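Local coordinates for protein siderophore biosynthesis lipase/esterase, putative (Aspergillus fumigatus, PDB 6GUP) that hydrolyses the ester bonds of the fungal siderophore fusarinine C, releasing fusarinine units and iron, while leaving its triacetylated relative intact, at residues S38-G43 / F70-T75; L130-R135 / M155-A160; A160-P165 / L278-S283. All blocks are in the same frame, centred on the assembly; numbering follows the deposited sequence.

Interaction 1. Residues S38-G43 / F70-T75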
loop_
_atom_site.group_PDB
_atom_site.type_symbol
_atom_site.label_atom_id
_atom_site.label_comp_id
_atom_site.label_asym_id
_atom_site.label_seq_id
_atom_site.Cartn_x
_atom_site.Cartn_y
_atom_site.Cartn_z
ATOM N N SER A 38 2.114 -22.206 6.589
ATOM C CA SER A 38 1.920 -20.856 6.046
ATOM C C SER A 38 2.593 -20.672 4.688
ATOM O O SER A 38 3.752 -21.047 4.512
ATOM C CB SER A 38 2.497 -19.826 7.017
ATOM O OG SER A 38 1.893 -19.930 8.292
ATOM N N LEU A 39 1.857 -20.090 3.740
ATOM C CA LEU A 39 2.402 -19.666 2.451
ATOM C C LEU A 39 2.351 -18.140 2.383
ATOM O O LEU A 39 1.267 -17.560 2.286
ATOM C CB LEU A 39 1.595 -20.279 1.300
ATOM C CG LEU A 39 2.036 -19.952 -0.134
ATOM C CD1 LEU A 39 3.440 -20.468 -0.406
ATOM C CD2 LEU A 39 1.058 -20.534 -1.142
ATOM N N LEU A 40 3.520 -17.498 2.448
ATOM C CA LEU A 40 3.624 -16.045 2.288
ATOM C C LEU A 40 3.867 -15.721 0.816
ATOM O O LEU A 40 4.899 -16.087 0.250
ATOM C CB LEU A 40 4.745 -15.462 3.153
ATOM C CG LEU A 40 4.943 -13.936 3.109
ATOM C CD1 LEU A 40 3.670 -13.177 3.465
ATOM C CD2 LEU A 40 6.073 -13.527 4.038
ATOM N N PHE A 41 2.905 -15.020 0.223
ATOM C CA PHE A 41 2.908 -14.670 -1.190
ATOM C C PHE A 41 3.350 -13.214 -1.317
ATOM O O PHE A 41 2.732 -12.326 -0.730
ATOM C CB PHE A 41 1.495 -14.865 -1.743
ATOM C CG PHE A 41 1.345 -14.554 -3.204
ATOM C CD1 PHE A 41 1.022 -13.267 -3.623
ATOM C CD2 PHE A 41 1.477 -15.554 -4.161
ATOM C CE1 PHE A 41 0.863 -12.976 -4.967
ATOM C CE2 PHE A 41 1.316 -15.271 -5.509
ATOM C CZ PHE A 41 1.004 -13.980 -5.911
ATOM N N VAL A 42 4.424 -12.985 -2.072
ATOM C CA VAL A 42 4.969 -11.646 -2.299
ATOM C C VAL A 42 4.647 -11.248 -3.738
ATOM O O VAL A 42 5.191 -11.820 -4.686
ATOM C CB VAL A 42 6.499 -11.611 -2.061
ATOM C CG1 VAL A 42 7.057 -10.203 -2.254
ATOM C CG2 VAL A 42 6.835 -12.119 -0.663
ATOM N N GLY A 43 3.755 -10.271 -3.892
ATOM C CA GLY A 43 3.355 -9.779 -5.209
ATOM C C GLY A 43 4.430 -8.934 -5.866
ATOM O O GLY A 43 5.523 -8.762 -5.319
ATOM N N PHE A 70 -0.947 -16.079 2.995
ATOM C CA PHE A 70 -0.708 -14.691 3.401
ATOM C C PHE A 70 -0.222 -13.868 2.214
ATOM O O PHE A 70 0.523 -14.367 1.370
ATOM C CB PHE A 70 0.370 -14.612 4.481
ATOM C CG PHE A 70 -0.056 -15.133 5.821
ATOM C CD1 PHE A 70 -0.058 -16.498 6.077
ATOM C CD2 PHE A 70 -0.420 -14.260 6.841
ATOM C CE1 PHE A 70 -0.435 -16.986 7.318
ATOM C CE2 PHE A 70 -0.794 -14.742 8.087
ATOM C CZ PHE A 70 -0.806 -16.107 8.325
ATOM N N THR A 71 -0.650 -12.610 2.167
ATOM C CA THR A 71 -0.051 -11.585 1.308
ATOM C C THR A 71 0.344 -10.429 2.219
ATOM O O THR A 71 -0.131 -10.361 3.353
ATOM C CB THR A 71 -1.036 -11.092 0.234
ATOM O OG1 THR A 71 -2.231 -10.602 0.857
ATOM C CG2 THR A 71 -1.393 -12.219 -0.722
ATOM N N LEU A 72 1.209 -9.531 1.746
ATOM C CA LEU A 72 1.710 -8.446 2.603
ATOM C C LEU A 72 2.043 -7.151 1.878
ATOM O O LEU A 72 2.212 -7.124 0.656
ATOM C CB LEU A 72 2.935 -8.910 3.408
ATOM C CG LEU A 72 4.333 -8.829 2.776
ATOM C CD1 LEU A 72 5.387 -9.259 3.783
ATOM C CD2 LEU A 72 4.423 -9.663 1.508
ATOM N N THR A 73 2.139 -6.085 2.673
ATOM C CA THR A 73 2.652 -4.797 2.230
ATOM C C THR A 73 4.096 -4.645 2.686
ATOM O O THR A 73 4.477 -5.127 3.757
ATOM C CB THR A 73 1.839 -3.621 2.805
ATOM O OG1 THR A 73 1.866 -3.656 4.239
ATOM C CG2 THR A 73 0.400 -3.676 2.319
ATOM N N LEU A 74 4.886 -3.978 1.852
ATOM C CA LEU A 74 6.252 -3.585 2.166
ATOM C C LEU A 74 6.297 -2.061 2.069
ATOM O O LEU A 74 5.293 -1.433 1.724
ATOM C CB LEU A 74 7.220 -4.220 1.161
ATOM C CG LEU A 74 7.115 -5.738 0.954
ATOM C CD1 LEU A 74 7.874 -6.173 -0.291
ATOM C CD2 LEU A 74 7.614 -6.494 2.177
ATOM N N THR A 75 7.446 -1.465 2.371
ATOM C CA THR A 75 7.657 -0.035 2.116
ATOM C C THR A 75 7.703 0.209 0.602
ATOM O O THR A 75 7.224 1.237 0.120
ATOM C CB THR A 75 8.955 0.480 2.776
ATOM O OG1 THR A 75 8.899 0.243 4.188
ATOM C CG2 THR A 75 9.156 1.981 2.528
HETATM O O HOH W 1 1.881 -9.788 -1.082
#
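Leu40 and Phe70 are paired in register on neighbouring parallel strands of the alpha/beta-hydrolase sheet, 37-42 and 67-72, the two strands of a beta-alpha-beta unit joined through helix 55-61. Their side chains cross at about a right angle: CD1 of Leu40 comes to 3.7 Å from CB of Phe70, the methylene at the root of the ring. With CG of Phe70 anti to its carbonyl carbon (chi1 -71°), the ring swings back toward Ser38, whose OG lies 3.9 Å from CE1 of Phe70 and is itself hydrogen-bonded to Lys104. A branched leucine and a broad ring suit this face, where helix 86-108 packs against Ser38 and Leu72. Farther along, CD2 of Leu72 touches both CD1 of Leu40 and CG2 of Val42, each at 4.1 Å.

On the other face Phe41 and Thr71 lie alongside, pointing the same way, and the methyl CG2 of Thr71 meets the ring obliquely. Two nearly straight backbone bonds join the strands, Phe70 N to Leu39 O at 2.8 Å and Phe41 N to Phe70 O at 2.7 Å. Beyond them the strands diverge and a water takes over the bridging: it accepts from Leu72 N at 2.9 Å and donates to Phe41 O at 2.7 Å.

Interaction 2. Residues L130-R135 / M155-A160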
loop_
_atom_site.group_PDB
_atom_site.type_symbol
_atom_site.label_atom_id
_atom_site.label_comp_id
_atom_site.label_asym_id
_atom_site.label_seq_id
_atom_site.Cartn_x
_atom_site.Cartn_y
_atom_site.Cartn_z
ATOM N N LEU A 130 14.656 -14.550 -4.298
ATOM C CA LEU A 130 16.063 -14.871 -4.576
ATOM C C LEU A 130 17.030 -14.003 -3.763
ATOM O O LEU A 130 18.071 -14.486 -3.317
ATOM C CB LEU A 130 16.370 -14.747 -6.078
ATOM C CG LEU A 130 17.789 -15.088 -6.563
ATOM C CD1 LEU A 130 18.258 -16.450 -6.071
ATOM C CD2 LEU A 130 17.857 -15.031 -8.082
ATOM N N HIS A 131 16.677 -12.731 -3.571
ATOM C CA HIS A 131 17.472 -11.803 -2.756
ATOM C C HIS A 131 17.465 -12.212 -1.277
ATOM O O HIS A 131 18.498 -12.152 -0.612
ATOM C CB HIS A 131 16.944 -10.373 -2.921
ATOM C CG HIS A 131 17.903 -9.307 -2.491
ATOM N ND1 HIS A 131 18.740 -8.662 -3.376
ATOM C CD2 HIS A 131 18.126 -8.741 -1.282
ATOM C CE1 HIS A 131 19.450 -7.756 -2.727
ATOM N NE2 HIS A 131 19.096 -7.783 -1.456
ATOM N N TYR A 132 16.302 -12.635 -0.778
ATOM C CA TYR A 132 16.170 -13.186 0.582
ATOM C C TYR A 132 17.127 -14.364 0.801
ATOM O O TYR A 132 17.801 -14.437 1.833
ATOM C CB TYR A 132 14.719 -13.629 0.845
ATOM C CG TYR A 132 14.416 -14.055 2.268
ATOM C CD1 TYR A 132 14.704 -15.348 2.710
ATOM C CD2 TYR A 132 13.813 -13.173 3.167
ATOM C CE1 TYR A 132 14.423 -15.742 4.010
ATOM C CE2 TYR A 132 13.526 -13.560 4.470
ATOM C CZ TYR A 132 13.830 -14.845 4.886
ATOM O OH TYR A 132 13.555 -15.234 6.176
ATOM N N LEU A 133 17.185 -15.266 -0.177
ATOM C CA LEU A 133 17.983 -16.494 -0.076
ATOM C C LEU A 133 19.478 -16.322 -0.363
ATOM O O LEU A 133 20.291 -17.043 0.213
ATOM C CB LEU A 133 17.417 -17.570 -1.014
ATOM C CG LEU A 133 16.006 -18.074 -0.703
ATOM C CD1 LEU A 133 15.513 -18.986 -1.817
ATOM C CD2 LEU A 133 15.969 -18.785 0.643
ATOM N N SER A 134 19.838 -15.387 -1.245
ATOM C CA SER A 134 21.199 -15.319 -1.799
ATOM C C SER A 134 22.158 -14.355 -1.093
ATOM O O SER A 134 23.368 -14.592 -1.085
ATOM C CB SER A 134 21.137 -14.969 -3.289
ATOM O OG SER A 134 20.619 -13.666 -3.497
ATOM N N ARG A 135 21.631 -13.280 -0.507
ATOM C CA ARG A 135 22.478 -12.226 0.061
ATOM C C ARG A 135 22.985 -12.570 1.468
ATOM O O ARG A 135 22.437 -13.467 2.114
ATOM C CB ARG A 135 21.722 -10.892 0.079
ATOM C CG ARG A 135 21.203 -10.428 -1.276
ATOM C CD ARG A 135 22.242 -10.461 -2.391
ATOM N NE ARG A 135 23.477 -9.757 -2.027
ATOM C CZ ARG A 135 23.865 -8.556 -2.468
ATOM N NH1 ARG A 135 25.021 -8.054 -2.035
ATOM N NH2 ARG A 135 23.139 -7.844 -3.334
ATOM N N MET A 155 15.028 -15.756 8.889
ATOM C CA MET A 155 14.829 -17.161 9.213
ATOM C C MET A 155 14.953 -18.022 7.954
ATOM O O MET A 155 14.684 -17.539 6.849
ATOM C CB MET A 155 13.476 -17.391 9.890
ATOM C CG MET A 155 12.242 -17.193 9.017
ATOM S SD MET A 155 10.772 -17.821 9.840
ATOM C CE MET A 155 10.749 -16.765 11.283
ATOM N N PRO A 156 15.353 -19.298 8.113
ATOM C CA PRO A 156 15.373 -20.188 6.954
ATOM C C PRO A 156 13.963 -20.612 6.546
ATOM O O PRO A 156 13.080 -20.739 7.399
ATOM C CB PRO A 156 16.191 -21.398 7.443
ATOM C CG PRO A 156 16.802 -20.979 8.740
ATOM C CD PRO A 156 15.844 -19.990 9.316
ATOM N N LEU A 157 13.769 -20.821 5.246
ATOM C CA LEU A 157 12.478 -21.207 4.686
ATOM C C LEU A 157 12.431 -22.715 4.463
ATOM O O LEU A 157 13.447 -23.332 4.130
ATOM C CB LEU A 157 12.246 -20.485 3.357
ATOM C CG LEU A 157 12.446 -18.966 3.346
ATOM C CD1 LEU A 157 12.338 -18.439 1.926
ATOM C CD2 LEU A 157 11.444 -18.268 4.251
ATOM N N ASP A 158 11.249 -23.298 4.646
ATOM C CA ASP A 158 11.011 -24.711 4.323
ATOM C C ASP A 158 10.747 -24.913 2.829
ATOM O O ASP A 158 10.797 -26.040 2.336
ATOM C CB ASP A 158 9.841 -25.262 5.139
ATOM C CG ASP A 158 10.101 -25.210 6.630
ATOM O OD1 ASP A 158 10.876 -26.049 7.131
ATOM O OD2 ASP A 158 9.531 -24.323 7.298
ATOM N N GLY A 159 10.450 -23.825 2.118
ATOM C CA GLY A 159 10.261 -23.864 0.673
ATOM C C GLY A 159 10.341 -22.486 0.047
ATOM O O GLY A 159 10.213 -21.471 0.738
ATOM N N ALA A 160 10.562 -22.455 -1.265
ATOM C CA ALA A 160 10.601 -21.207 -2.021
ATOM C C ALA A 160 10.076 -21.425 -3.438
ATOM O O ALA A 160 10.503 -22.353 -4.124
ATOM C CB ALA A 160 12.016 -20.653 -2.057
#
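Tyr132 and Leu133, near the C-terminal end of helix 125-134, pack on Met155, Leu157 and Ala160, a contact in which a helix of the alpha/beta-hydrolase fold covers the chain leading into a sheet strand. The tight part is gathered round Tyr132. CG stands anti to the backbone N (chi1 -173°), which carries the ring away from the helix and delivers its hydroxyl to the main chain of Met155. There OH donates to Met155 O at 2.7 Å, in the carbonyl plane and on a lone pair; Met155 O also lies in the plane of the ring, at its edge. Tyrosine suits the place because it is apolar along its length and polar at its end: CE1 of Tyr132 lies 3.8 Å from CG of Leu157, the two side chains crossing obliquely. Leu97 of helix 86-108 touches both, and Arg154 makes a cation-pi contact with the tyrosine.

Leu133 extends the apolar packing deeper by using its two methyls separately. CD2 meets CD1 of Leu157 at 3.9 Å, whereas CD1 reaches CB of Ala160, also at 3.9 Å. A small alanine on strand 159-163 lets the leucine come close to the sheet, and Leu274 and Ile268 of helix 268-271 also touch Leu133.

The looser side lies toward Met155, which is partly exposed. Met155, whose CB points away from the helix, still brings CG to 3.7 Å from OH of Tyr132. At the helix end Arg135 is exposed, while Ser134 remains buried and folds its hydroxyl back on the helix. Leu130 O thereby accepts from both Ser134 OG, at 2.7 Å, and Ser134 N, the two donors arriving from opposite faces of the carbonyl plane.

Interaction 3. Residues A160-P165 / L278-S283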
loop_
_atom_site.group_PDB
_atom_site.type_symbol
_atom_site.label_atom_id
_atom_site.label_comp_id
_atom_site.label_asym_id
_atom_site.label_seq_id
_atom_site.Cartn_x
_atom_site.Cartn_y
_atom_site.Cartn_z
ATOM N N ALA A 160 10.562 -22.455 -1.265
ATOM C CA ALA A 160 10.601 -21.207 -2.021
ATOM C C ALA A 160 10.076 -21.425 -3.438
ATOM O O ALA A 160 10.503 -22.353 -4.124
ATOM C CB ALA A 160 12.016 -20.653 -2.057
ATOM N N ILE A 161 9.140 -20.575 -3.857
ATOM C CA ILE A 161 8.545 -20.648 -5.194
ATOM C C ILE A 161 8.726 -19.294 -5.885
ATOM O O ILE A 161 8.558 -18.247 -5.258
ATOM C CB ILE A 161 7.040 -21.022 -5.140
ATOM C CG1 ILE A 161 6.832 -22.357 -4.406
ATOM C CG2 ILE A 161 6.454 -21.119 -6.548
ATOM C CD1 ILE A 161 5.402 -22.619 -3.983
ATOM N N MET A 162 9.075 -19.327 -7.171
ATOM C CA MET A 162 9.150 -18.124 -8.003
ATOM C C MET A 162 8.284 -18.324 -9.241
ATOM O O MET A 162 8.572 -19.186 -10.071
ATOM C CB MET A 162 10.597 -17.828 -8.409
ATOM C CG MET A 162 11.548 -17.659 -7.234
ATOM S SD MET A 162 13.065 -16.770 -7.649
ATOM C CE MET A 162 13.935 -17.979 -8.639
ATOM N N GLN A 163 7.219 -17.533 -9.350
ATOM C CA GLN A 163 6.272 -17.629 -10.458
ATOM C C GLN A 163 6.540 -16.507 -11.457
ATOM O O GLN A 163 6.463 -15.329 -11.103
ATOM C CB GLN A 163 4.840 -17.550 -9.926
ATOM C CG GLN A 163 3.755 -17.816 -10.965
ATOM C CD GLN A 163 3.336 -16.580 -11.746
ATOM O OE1 GLN A 163 3.179 -15.498 -11.185
ATOM N NE2 GLN A 163 3.144 -16.742 -13.049
ATOM N N ALA A 164 6.847 -16.888 -12.698
ATOM C CA ALA A 164 7.196 -15.951 -13.769
ATOM C C ALA A 164 8.292 -14.936 -13.382
ATOM O O ALA A 164 8.078 -13.723 -13.486
ATOM C CB ALA A 164 5.941 -15.239 -14.270
ATOM N N PRO A 165 9.463 -15.430 -12.918
ATOM C CA PRO A 165 10.591 -14.523 -12.682
ATOM C C PRO A 165 11.177 -14.056 -14.013
ATOM O O PRO A 165 11.871 -14.816 -14.693
ATOM C CB PRO A 165 11.585 -15.385 -11.897
ATOM C CG PRO A 165 11.273 -16.780 -12.296
ATOM C CD PRO A 165 9.800 -16.825 -12.574
ATOM N N LEU A 278 13.636 -25.222 -4.269
ATOM C CA LEU A 278 13.290 -24.031 -5.049
ATOM C C LEU A 278 12.539 -24.465 -6.303
ATOM O O LEU A 278 13.122 -25.119 -7.175
ATOM C CB LEU A 278 14.546 -23.244 -5.445
ATOM C CG LEU A 278 14.341 -22.040 -6.379
ATOM C CD1 LEU A 278 13.466 -20.973 -5.732
ATOM C CD2 LEU A 278 15.678 -21.453 -6.798
ATOM N N MET A 279 11.258 -24.106 -6.395
ATOM C CA MET A 279 10.462 -24.369 -7.597
ATOM C C MET A 279 10.238 -23.088 -8.397
ATOM O O MET A 279 9.676 -22.122 -7.883
ATOM C CB MET A 279 9.114 -25.004 -7.248
ATOM C CG MET A 279 8.359 -25.510 -8.472
ATOM S SD MET A 279 6.945 -26.558 -8.092
ATOM C CE MET A 279 5.844 -25.366 -7.335
ATOM N N VAL A 280 10.683 -23.093 -9.652
ATOM C CA VAL A 280 10.435 -21.996 -10.588
ATOM C C VAL A 280 9.328 -22.411 -11.561
ATOM O O VAL A 280 9.409 -23.472 -12.181
ATOM C CB VAL A 280 11.717 -21.618 -11.363
ATOM C CG1 VAL A 280 11.447 -20.504 -12.369
ATOM C CG2 VAL A 280 12.808 -21.189 -10.391
ATOM N N LEU A 281 8.303 -21.569 -11.682
ATOM C CA LEU A 281 7.185 -21.802 -12.596
ATOM C C LEU A 281 7.163 -20.729 -13.680
ATOM O O LEU A 281 6.624 -19.638 -13.475
ATOM C CB LEU A 281 5.858 -21.808 -11.830
ATOM C CG LEU A 281 5.681 -22.859 -10.733
ATOM C CD1 LEU A 281 4.360 -22.639 -10.013
ATOM C CD2 LEU A 281 5.750 -24.273 -11.291
ATOM N N PHE A 282 7.767 -21.039 -14.826
ATOM C CA PHE A 282 7.700 -20.157 -15.994
ATOM C C PHE A 282 6.337 -20.236 -16.661
ATOM O O PHE A 282 5.638 -21.245 -16.559
ATOM C CB PHE A 282 8.763 -20.510 -17.051
ATOM C CG PHE A 282 10.106 -19.840 -16.864
ATOM C CD1 PHE A 282 10.295 -18.721 -16.041
ATOM C CD2 PHE A 282 11.198 -20.318 -17.580
ATOM C CE1 PHE A 282 11.543 -18.134 -15.919
ATOM C CE2 PHE A 282 12.447 -19.728 -17.461
ATOM C CZ PHE A 282 12.620 -18.637 -16.629
ATOM N N SER A 283 5.990 -19.165 -17.367
ATOM C CA SER A 283 4.776 -19.106 -18.167
ATOM C C SER A 283 5.152 -19.368 -19.627
ATOM O O SER A 283 6.004 -18.677 -20.185
ATOM C CB SER A 283 4.102 -17.746 -17.990
ATOM O OG SER A 283 3.520 -17.640 -16.703
HETATM O O HOH W 2 3.914 -19.009 -14.376
#
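Leu281 O is gripped by two donors: Ala164 N reaches it at 2.9 Å with an N-H...O angle of 172°, tilted from the carbonyl plane, and a water donates to it as well. That water accepts from Gln163 NE2 at 2.7 Å and donates to Ser283 OG at 2.7 Å, stitching together the C-terminal ends of a parallel strand pair in the central alpha/beta-hydrolase sheet. Here Gln163 and Ala164 lie beside His327 of the presumed catalytic triad. The bend in Gln163 at chi2 (-87°) turns its amide toward the water; the amide is further fixed by His122 and Tyr54 at OE1 and by His327 O at NE2, which suits a glutamine, able to donate and accept at once. Ser283 OG also bonds Ser326 O.

Back along the strands the pairing is regular, Met279 O taking the N-H of Met162 and Met162 O that of Leu281. The face bearing Met162 is apolar: its flexible chain bends at chi3 and brings CE to 3.8 Å from CG2 of Val280, while CG lies 4.1 Å from CD1 of Leu278. Past the strand end, the compact ring of Pro165 rests its CG 3.7 Å from CG1 of Val280 and crosses Phe282 at about a right angle, with Pro165 O at the edge of the phenyl ring.

Helix 125-134 packs on this face through Met162 and Pro165, and helix 295-307 through Pro165, Val280 and Phe282. Helix 335-353 lies against the other, touching Ile161, Gln163 and Met279, and strand 117-122 flanks strand 159-163 on the side away from strand 278-283.

How the interactions relate
All three interactions reach one sheet, in which strands 67-72, 37-42, 117-122, 159-163 and 278-283 follow in that order. Interaction 1 joins the first two and interaction 3 the last two; strand 117-122 lies between, and their centres are 16 Å apart. Interaction 2 sets helix 125-134 against strand 159-163 and the chain leading into it, shares Ala160 with interaction 3 and touches it where Leu130 CB lies 4.2 Å from Met162 SD. The helix follows a probable nucleophile elbow at Ser123, part of a likely Ser123-His327-Asp286 triad. Val42 of interaction 1 touches the elbow and Ala164 of interaction 3 touches His327, so they border the presumed active site, one from strand 37-42, the other from just beyond strand 159-163.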